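Side-chain contacts in extracellular solute-binding protein family 1 (PDB 4OVJ), which probably binds a solute outside the cell and hands it to an ABC-type importer, as other family 1 extracellular solute-binding proteins do: residues Ala146-Lys150 with Ala151-Gly155; Ser266-Ser269 with Glu270-Arg273; Ser346-Ala350 with Pro351-Glu355; Ile380-Asp383 with Phe384-Val388. All coordinates share one frame; numbering follows the deposited sequence. Where two conformers were deposited one is given.

In the fold
The four contacts are all local, each between neighbouring residues of one continuous piece of chain, but they differ in setting. Interactions 1 and 2 lie at the C-terminal ends of helices 145-149 and 263-269; interaction 3 lies at the N-terminal start of helix 350-365, and interaction 4 within helix 377-392. Interactions 2 and 3 are surface contacts dominated by polar side chains, and they touch each other where Gln268 packs on Pro351. Interactions 1 and 4 are partly buried, both with buried aromatic residues; interaction 1 is joined by backbone bonds of a helix end, interaction 4 adds an amide pair on its exposed side. Interaction 4 is remote, its centre about 35 Å from that of interaction 3.

Interaction 1: residues Ala146-Lys150 with Ala151-Gly155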
loop_
_atom_site.group_PDB
_atom_site.type_symbol
_atom_site.label_atom_id
_atom_site.label_comp_id
_atom_site.label_asym_id
_atom_site.label_seq_id
_atom_site.Cartn_x
_atom_site.Cartn_y
_atom_site.Cartn_z
ATOM N N ALA A 146 23.344 10.340 -5.124
ATOM C CA ALA A 146 24.763 10.626 -5.172
ATOM C C ALA A 146 25.575 9.637 -4.350
ATOM O O ALA A 146 26.657 9.233 -4.775
ATOM C CB ALA A 146 25.047 12.060 -4.731
ATOM N N ALA A 147 25.056 9.208 -3.202
ATOM C CA ALA A 147 25.765 8.224 -2.399
ATOM C C ALA A 147 25.901 6.883 -3.123
ATOM O O ALA A 147 26.966 6.279 -3.137
ATOM C CB ALA A 147 25.087 8.013 -1.057
ATOM N N PHE A 148 24.810 6.409 -3.709
ATOM C CA PHE A 148 24.825 5.119 -4.385
ATOM C C PHE A 148 25.608 5.151 -5.693
ATOM O O PHE A 148 26.156 4.136 -6.098
ATOM C CB PHE A 148 23.398 4.570 -4.551
ATOM C CG PHE A 148 22.926 3.872 -3.308
ATOM C CD1 PHE A 148 22.530 4.617 -2.199
ATOM C CD2 PHE A 148 22.984 2.484 -3.216
ATOM C CE1 PHE A 148 22.172 3.984 -1.012
ATOM C CE2 PHE A 148 22.619 1.842 -2.042
ATOM C CZ PHE A 148 22.203 2.598 -0.941
ATOM N N ALA A 149 25.681 6.313 -6.330
ATOM C CA ALA A 149 26.525 6.469 -7.515
ATOM C C ALA A 149 28.000 6.189 -7.196
ATOM O O ALA A 149 28.754 5.772 -8.084
ATOM C CB ALA A 149 26.338 7.849 -8.147
ATOM N N LYS A 150 28.406 6.362 -5.932
ATOM C CA LYS A 150 29.781 6.033 -5.524
ATOM C C LYS A 150 30.074 4.528 -5.599
ATOM O O LYS A 150 31.242 4.124 -5.655
ATOM C CB LYS A 150 30.062 6.547 -4.109
ATOM C CG LYS A 150 29.944 8.048 -3.988
ATOM C CD LYS A 150 30.090 8.536 -2.559
ATOM C CE LYS A 150 29.997 10.050 -2.512
ATOM N NZ LYS A 150 30.160 10.551 -1.131
ATOM N N ALA A 151 29.025 3.707 -5.608
ATOM C CA ALA A 151 29.151 2.265 -5.795
ATOM C C ALA A 151 28.729 1.837 -7.193
ATOM O O ALA A 151 28.614 0.651 -7.460
ATOM C CB ALA A 151 28.320 1.525 -4.757
ATOM N N GLY A 152 28.500 2.800 -8.088
ATOM C CA GLY A 152 28.046 2.498 -9.432
ATOM C C GLY A 152 26.642 1.925 -9.504
ATOM O O GLY A 152 26.319 1.181 -10.437
ATOM N N TYR A 153 25.810 2.274 -8.521
ATOM C CA TYR A 153 24.416 1.857 -8.490
ATOM C C TYR A 153 23.506 3.010 -8.901
ATOM O O TYR A 153 23.548 4.079 -8.297
ATOM C CB TYR A 153 24.016 1.361 -7.099
ATOM C CG TYR A 153 22.567 0.937 -7.087
ATOM C CD1 TYR A 153 22.179 -0.228 -7.709
ATOM C CD2 TYR A 153 21.582 1.736 -6.512
ATOM C CE1 TYR A 153 20.853 -0.617 -7.741
ATOM C CE2 TYR A 153 20.259 1.359 -6.535
ATOM C CZ TYR A 153 19.901 0.174 -7.159
ATOM O OH TYR A 153 18.592 -0.213 -7.202
ATOM N N HIS A 154 22.662 2.777 -9.905
ATOM C CA HIS A 154 21.843 3.827 -10.493
ATOM C C HIS A 154 20.356 3.479 -10.571
ATOM O O HIS A 154 19.626 4.030 -11.401
ATOM C CB HIS A 154 22.390 4.157 -11.888
ATOM C CG HIS A 154 23.842 4.513 -11.882
ATOM N ND1 HIS A 154 24.762 3.896 -12.696
ATOM C CD2 HIS A 154 24.537 5.394 -11.125
ATOM C CE1 HIS A 154 25.957 4.406 -12.466
ATOM N NE2 HIS A 154 25.851 5.306 -11.509
ATOM N N GLY A 155 19.914 2.559 -9.714
ATOM C CA GLY A 155 18.494 2.318 -9.507
ATOM C C GLY A 155 17.891 1.087 -10.144
ATOM O O GLY A 155 16.685 0.863 -10.021
#
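Phe148 and Tyr153 lie side by side and point the same way, with their rings set obliquely: the centroids are 5.8 Å apart and the planes are turned 69° against each other. Their closest approach is between matching ring corners, Phe148 CD2 to Tyr153 CD2 at 3.7 Å. The stem of the phenylalanine meets the rim of the tyrosine, since Phe148 CB sits in the plane of the Tyr153 ring, 3.9 Å from Tyr153 CD2. Tyr153 reaches this place because its CG stands opposite the backbone N (chi1 180°), which swings the ring alongside Phe148. One face of the tyrosine ring receives Gly155 N, 3.4 Å above the plane and displaced toward the rim, while Tyr153 OH bonds to Gln156 O.

The two rings are brought together by a Schellman motif that ends helix 145-149. Its outer bond runs from Tyr153 N to Phe148 O (3.1 Å), its inner one from Gly152 N to Ala149 O (3.0 Å), and Gly152 occupies the C-prime position with a positive phi of 67°. Phe148 O also accepts from Ala151 N at 2.9 Å; this donor and Tyr153 N arrive from opposite faces of the carbonyl plane, so two N-H groups hold the oxygen, one from each face.

Beyond the turn, both aromatic side chains lie against helix 160-174, where each ring meets Trp163 and touches Ile166; Tyr143 meets both edge-to-face. On the exposed outer side His154 makes a looser approach, with its NE2 4.2 Å from Ala149 CB.

Interaction 2: residues Ser266-Ser269 with Glu270-Arg273; sequences SLQS and EMTR
At the C-terminal end of helix 263-269, Gln268 folds its amide onto the backbone of the departing chain, where Arg273 O receives it. The Gln268 NE2 to Arg273 O bond is 2.8 Å long and nearly straight (175° at the hydrogen), and the acceptor lies almost in the plane of the amide. A second, weak bond links Gln268 NE2 to Met271 O at 3.1 Å. A bend at chi2 (66°) turns the amide toward these carbonyls. The other end of the group is used as well: Gln268 OE1 accepts from Leu275 N, so one side chain ties the helix end to strand 275-278. Were this glutamine an alanine, Arg273 O and Leu275 N would probably lose these partners, and the connection to strand 275-278 would be less firmly held.

Glu270 N bonds to Leu267 O at 3.0 Å, followed by a weak bond from Met271 N to Gln268 O. Beside it the selenomethionine Met271 lies along Leu267, pointing the same way, with Met271 CE 3.3 Å from Leu267 O and 4.2 Å from Leu267 CD2. On the exposed side, Ser269 OG donates to Ser266 O at 2.6 Å, and Glu270 CG lies 3.4 Å from Ser266 O, beyond the end of that carbonyl.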
loop_
_atom_site.group_PDB
_atom_site.type_symbol
_atom_site.label_atom_id
_atom_site.label_comp_id
_atom_site.label_asym_id
_atom_site.label_seq_id
_atom_site.Cartn_x
_atom_site.Cartn_y
_atom_site.Cartn_z
ATOM N N SER A 266 7.512 13.172 1.725
ATOM C CA SER A 266 7.908 13.583 3.074
ATOM C C SER A 266 9.418 13.569 3.260
ATOM O O SER A 266 9.987 14.527 3.764
ATOM C CB SER A 266 7.278 12.676 4.140
ATOM O OG SER A 266 5.875 12.781 4.110
ATOM N N LEU A 267 10.062 12.474 2.872
ATOM C CA LEU A 267 11.510 12.363 3.017
ATOM C C LEU A 267 12.221 13.447 2.235
ATOM O O LEU A 267 13.127 14.094 2.743
ATOM C CB LEU A 267 12.017 11.000 2.560
ATOM C CG LEU A 267 11.687 9.876 3.521
ATOM C CD1 LEU A 267 11.894 8.548 2.823
ATOM C CD2 LEU A 267 12.518 9.955 4.807
ATOM N N GLN A 268 11.817 13.658 0.993
ATOM C CA GLN A 268 12.513 14.635 0.172
ATOM C C GLN A 268 12.371 16.052 0.726
ATOM O O GLN A 268 13.294 16.852 0.604
ATOM C CB GLN A 268 12.044 14.586 -1.283
ATOM C CG GLN A 268 12.859 15.462 -2.220
ATOM C CD GLN A 268 14.299 14.996 -2.375
ATOM O OE1 GLN A 268 14.602 14.188 -3.252
ATOM N NE2 GLN A 268 15.189 15.493 -1.519
ATOM N N SER A 269 11.233 16.345 1.350
ATOM C CA SER A 269 10.990 17.658 1.979
ATOM C C SER A 269 11.926 17.951 3.148
ATOM O O SER A 269 12.065 19.107 3.545
ATOM C CB SER A 269 9.528 17.793 2.456
ATOM O OG SER A 269 9.308 17.081 3.667
ATOM N N GLU A 270 12.553 16.913 3.701
ATOM C CA GLU A 270 13.374 17.037 4.908
ATOM C C GLU A 270 14.864 17.153 4.604
ATOM O O GLU A 270 15.649 17.303 5.525
ATOM C CB GLU A 270 13.154 15.819 5.821
ATOM C CG GLU A 270 11.745 15.717 6.394
ATOM C CD GLU A 270 11.445 16.756 7.458
ATOM O OE1 GLU A 270 12.387 17.390 7.991
ATOM O OE2 GLU A 270 10.252 16.937 7.778
HETATM N N MSE A 271 15.258 17.065 3.337
HETATM C CA MSE A 271 16.678 17.052 2.994
HETATM C C MSE A 271 16.926 17.552 1.612
HETATM O O MSE A 271 16.107 17.372 0.729
HETATM C CB MSE A 271 17.249 15.641 3.145
HETATM C CG MSE A 271 16.624 14.619 2.181
HETATM SE SE MSE A 271 16.906 12.759 2.779
HETATM C CE MSE A 271 15.673 12.678 4.311
ATOM N N THR A 272 18.078 18.183 1.400
ATOM C CA THR A 272 18.384 18.731 0.085
ATOM C C THR A 272 18.978 17.701 -0.879
ATOM O O THR A 272 18.932 17.895 -2.088
ATOM C CB THR A 272 19.319 19.944 0.176
ATOM O OG1 THR A 272 20.332 19.677 1.135
ATOM C CG2 THR A 272 18.535 21.169 0.608
ATOM N N ARG A 273 19.542 16.619 -0.362
ATOM C CA ARG A 273 20.092 15.581 -1.221
ATOM C C ARG A 273 18.990 14.924 -2.024
ATOM O O ARG A 273 17.905 14.653 -1.514
ATOM C CB ARG A 273 20.851 14.537 -0.409
ATOM C CG ARG A 273 20.023 13.808 0.640
ATOM C CD ARG A 273 20.964 12.952 1.426
ATOM N NE ARG A 273 20.339 12.328 2.578
ATOM C CZ ARG A 273 20.725 11.173 3.108
ATOM N NH1 ARG A 273 21.708 10.480 2.570
ATOM N NH2 ARG A 273 20.128 10.713 4.195
#

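Interaction 3: residues Ser346-Ala350 with Pro351-Glu355; sequences SGTSA and PEKAE
Ser349 and Glu352 bond reciprocally in a capping box at the start of helix 350-365. Ser349 N donates to Glu352 OE1 at 2.9 Å with an angle of 164° at the hydrogen, reaching the oxygen on its anti side and 35° out of the carboxylate plane. The return bond, Glu352 N to Ser349 OG, is weak at 3.3 Å. The packing is tight here: Ser349 OG lies only 3.1 Å from Glu352 CG, while the glutamate chain runs extended beyond CG along the serine. Tight too is Ala350 CB against Pro351 CD, at 3.4 Å closer than carbons usually come. Glu352 also touches Val265 and Leu329. An alanine in place of Glu352 removes the carboxylate, and Ser349 N would probably be left without its acceptor, the N-cap serine less firmly set.

The Lys353 flank is more exposed. In the conformer given Lys353 curls back, bent at chi4 (-54°), to place NZ 2.8 Å from Thr348 OG1 and 3.1 Å from Thr348 O, bonding to both and to Met344 O. A second deposited conformer makes this far end looser and less certain than the box. Lys353 N to Ser349 O, at 2.9 Å, opens the regular helical bonding.

Chemically, the serine hydroxyl takes up an amide of the first turn, and the negative Glu352 carboxylate, lying at the helix's N-terminal end, is likely to be favoured by the helix dipole.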
loop_
_atom_site.group_PDB
_atom_site.type_symbol
_atom_site.label_atom_id
_atom_site.label_comp_id
_atom_site.label_asym_id
_atom_site.label_seq_id
_atom_site.Cartn_x
_atom_site.Cartn_y
_atom_site.Cartn_z
ATOM N N SER A 346 1.391 17.758 -15.899
ATOM C CA SER A 346 1.093 18.986 -15.173
ATOM C C SER A 346 0.275 18.715 -13.914
ATOM O O SER A 346 -0.781 18.072 -13.975
ATOM C CB SER A 346 0.324 19.951 -16.074
ATOM O OG SER A 346 -0.216 21.021 -15.322
ATOM N N GLY A 347 0.762 19.217 -12.782
ATOM C CA GLY A 347 0.072 19.066 -11.504
ATOM C C GLY A 347 0.792 18.210 -10.475
ATOM O O GLY A 347 0.194 17.839 -9.465
ATOM N N THR A 348 2.068 17.903 -10.722
ATOM C CA THR A 348 2.890 17.146 -9.769
ATOM C C THR A 348 4.269 17.775 -9.564
ATOM O O THR A 348 4.860 18.306 -10.498
ATOM C CB THR A 348 3.125 15.697 -10.241
ATOM O OG1 THR A 348 3.585 15.699 -11.594
ATOM C CG2 THR A 348 1.856 14.878 -10.135
ATOM N N SER A 349 4.765 17.686 -8.332
ATOM C CA SER A 349 6.148 18.039 -7.995
ATOM C C SER A 349 7.124 16.974 -8.492
ATOM O O SER A 349 6.710 15.889 -8.899
ATOM C CB SER A 349 6.289 18.134 -6.487
ATOM O OG SER A 349 6.104 16.844 -5.903
ATOM N N ALA A 350 8.423 17.260 -8.423
ATOM C CA ALA A 350 9.436 16.281 -8.837
ATOM C C ALA A 350 9.354 14.950 -8.064
ATOM O O ALA A 350 9.411 13.890 -8.676
ATOM C CB ALA A 350 10.850 16.876 -8.756
ATOM N N PRO A 351 9.230 14.995 -6.723
ATOM C CA PRO A 351 9.115 13.713 -6.012
ATOM C C PRO A 351 7.841 12.940 -6.368
ATOM O O PRO A 351 7.876 11.707 -6.442
ATOM C CB PRO A 351 9.134 14.104 -4.527
ATOM C CG PRO A 351 9.623 15.505 -4.478
ATOM C CD PRO A 351 9.410 16.139 -5.813
ATOM N N GLU A 352 6.733 13.650 -6.589
ATOM C CA GLU A 352 5.491 13.009 -7.020
ATOM C C GLU A 352 5.667 12.342 -8.394
ATOM O O GLU A 352 5.239 11.213 -8.587
ATOM C CB GLU A 352 4.329 14.011 -7.023
ATOM C CG GLU A 352 3.997 14.523 -5.624
ATOM C CD GLU A 352 3.010 15.683 -5.580
ATOM O OE1 GLU A 352 2.840 16.402 -6.581
ATOM O OE2 GLU A 352 2.401 15.889 -4.509
ATOM N N LYS A 353 6.299 13.037 -9.336
ATOM C CA LYS A 353 6.586 12.459 -10.651
ATOM C C LYS A 353 7.388 11.167 -10.513
ATOM O O LYS A 353 7.089 10.168 -11.167
ATOM C CB LYS A 353 7.358 13.447 -11.533
ATOM C CG LYS A 353 6.558 14.663 -11.973
ATOM C CD LYS A 353 7.332 15.504 -12.981
ATOM C CE LYS A 353 6.806 16.931 -13.047
ATOM N NZ LYS A 353 5.344 16.976 -13.308
ATOM N N ALA A 354 8.398 11.192 -9.646
ATOM C CA ALA A 354 9.236 10.027 -9.395
ATOM C C ALA A 354 8.408 8.863 -8.865
ATOM O O ALA A 354 8.594 7.735 -9.295
ATOM C CB ALA A 354 10.350 10.365 -8.417
ATOM N N GLU A 355 7.504 9.152 -7.932
ATOM C CA GLU A 355 6.593 8.147 -7.384
ATOM C C GLU A 355 5.763 7.521 -8.482
ATOM O O GLU A 355 5.580 6.317 -8.506
ATOM C CB GLU A 355 5.564 8.774 -6.458
ATOM C CG GLU A 355 5.917 8.937 -5.019
ATOM C CD GLU A 355 4.674 9.270 -4.215
ATOM O OE1 GLU A 355 4.009 8.338 -3.716
ATOM O OE2 GLU A 355 4.324 10.450 -4.147
#

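Interaction 4: residues Ile380-Asp383 with Phe384-Val388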
loop_
_atom_site.group_PDB
_atom_site.type_symbol
_atom_site.label_atom_id
_atom_site.label_comp_id
_atom_site.label_asym_id
_atom_site.label_seq_id
_atom_site.Cartn_x
_atom_site.Cartn_y
_atom_site.Cartn_z
ATOM N N ILE A 380 0.015 -9.468 16.437
ATOM C CA ILE A 380 1.069 -10.295 15.832
ATOM C C ILE A 380 2.172 -9.420 15.231
ATOM O O ILE A 380 3.352 -9.692 15.406
ATOM C CB ILE A 380 0.487 -11.271 14.787
ATOM C CG1 ILE A 380 -0.383 -12.307 15.511
ATOM C CG2 ILE A 380 1.604 -11.976 14.029
ATOM C CD1 ILE A 380 -1.107 -13.278 14.620
ATOM N N ASP A 381 1.772 -8.367 14.537
ATOM C CA ASP A 381 2.709 -7.382 13.980
ATOM C C ASP A 381 3.594 -6.799 15.094
ATOM O O ASP A 381 4.822 -6.717 14.957
ATOM C CB ASP A 381 1.894 -6.293 13.273
ATOM C CG ASP A 381 2.741 -5.289 12.521
ATOM O OD1 ASP A 381 3.769 -4.828 13.042
ATOM O OD2 ASP A 381 2.339 -4.910 11.404
ATOM N N GLN A 382 2.966 -6.420 16.204
ATOM C CA GLN A 382 3.706 -5.877 17.337
ATOM C C GLN A 382 4.643 -6.927 17.927
ATOM O O GLN A 382 5.791 -6.610 18.231
ATOM C CB GLN A 382 2.769 -5.288 18.407
ATOM C CG GLN A 382 3.497 -4.544 19.520
ATOM C CD GLN A 382 4.345 -3.383 19.004
ATOM O OE1 GLN A 382 3.818 -2.423 18.454
ATOM N NE2 GLN A 382 5.663 -3.470 19.183
ATOM N N ASP A 383 4.162 -8.165 18.086
ATOM C CA ASP A 383 5.008 -9.263 18.575
ATOM C C ASP A 383 6.205 -9.490 17.649
ATOM O O ASP A 383 7.311 -9.760 18.111
ATOM C CB ASP A 383 4.231 -10.580 18.726
ATOM C CG ASP A 383 3.129 -10.509 19.775
ATOM O OD1 ASP A 383 3.220 -9.663 20.699
ATOM O OD2 ASP A 383 2.168 -11.317 19.682
ATOM N N PHE A 384 5.984 -9.383 16.339
ATOM C CA PHE A 384 7.075 -9.549 15.388
ATOM C C PHE A 384 8.126 -8.473 15.587
ATOM O O PHE A 384 9.326 -8.763 15.685
ATOM C CB PHE A 384 6.546 -9.530 13.965
ATOM C CG PHE A 384 7.574 -9.894 12.930
ATOM C CD1 PHE A 384 7.862 -11.218 12.669
ATOM C CD2 PHE A 384 8.257 -8.909 12.233
ATOM C CE1 PHE A 384 8.796 -11.569 11.708
ATOM C CE2 PHE A 384 9.194 -9.247 11.274
ATOM C CZ PHE A 384 9.466 -10.573 11.009
ATOM N N ALA A 385 7.674 -7.231 15.665
ATOM C CA ALA A 385 8.583 -6.103 15.886
ATOM C C ALA A 385 9.392 -6.298 17.177
ATOM O O ALA A 385 10.589 -6.049 17.216
ATOM C CB ALA A 385 7.799 -4.807 15.932
ATOM N N ASN A 386 8.742 -6.788 18.222
ATOM C CA ASN A 386 9.432 -7.008 19.493
ATOM C C ASN A 386 10.483 -8.118 19.367
ATOM O O ASN A 386 11.586 -8.016 19.918
ATOM C CB ASN A 386 8.420 -7.332 20.592
ATOM C CG ASN A 386 7.545 -6.138 20.958
ATOM O OD1 ASN A 386 7.817 -5.005 20.579
ATOM N ND2 ASN A 386 6.488 -6.395 21.703
HETATM N N MSE A 387 10.154 -9.168 18.612
HETATM C CA MSE A 387 11.110 -10.251 18.369
HETATM C C MSE A 387 12.268 -9.743 17.552
HETATM O O MSE A 387 13.424 -10.059 17.841
HETATM C CB MSE A 387 10.426 -11.428 17.694
HETATM C CG MSE A 387 11.387 -12.586 17.487
HETATM SE SE MSE A 387 12.281 -12.438 15.723
HETATM C CE MSE A 387 10.714 -12.807 14.646
ATOM N N VAL A 388 11.976 -8.961 16.520
ATOM C CA VAL A 388 13.026 -8.402 15.672
ATOM C C VAL A 388 13.966 -7.555 16.515
ATOM O O VAL A 388 15.183 -7.660 16.391
ATOM C CB VAL A 388 12.440 -7.572 14.510
ATOM C CG1 VAL A 388 13.505 -6.691 13.865
ATOM C CG2 VAL A 388 11.816 -8.507 13.488
HETATM O O HOH W 1 5.619 -9.502 22.106
#
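Gln382 and Asn386 join their side-chain amides one turn apart on helix 377-392, with Gln382 NE2 donating to Asn386 OD1 at 3.0 Å. This is an i to i+4 pair laid over a regular alpha-helical backbone, in which Asn386 N also bonds to Gln382 O at 3.0 Å. The acceptor lies close to the plane of the Gln382 amide, whereas the donor stands above the plane of the Asn386 carbonyl, 45° out of it; the two amide planes are inclined at 42°. Gln382 reaches over because its chain bends at chi2 (59°), turning NE2 along the helix axis rather than straight outward.

Asn386 has a second link through its nitrogen. A water donates to Asp383 OD1 at 2.8 Å and accepts from Asn386 ND2 at 3.3 Å, bridging residues three apart, so that both ends of the asparagine amide are engaged. Glu408, close to Asp383 OD2, is a like charge and may raise the aspartate's affinity for a proton.

The inward face of the same helix is apolar. Phe384 and the selenomethionine Met387 both touch Leu214 of helix 211-226, and Ile380 and Met387 touch Phe405 of helix 398-414, whose ring also meets Phe384 edge-to-face. Trp185 packs on Phe384 and Ile380. At the root of this face, Phe384 CB rests 3.4 Å from Asp381 O and 3.5 Å from Ile380 O.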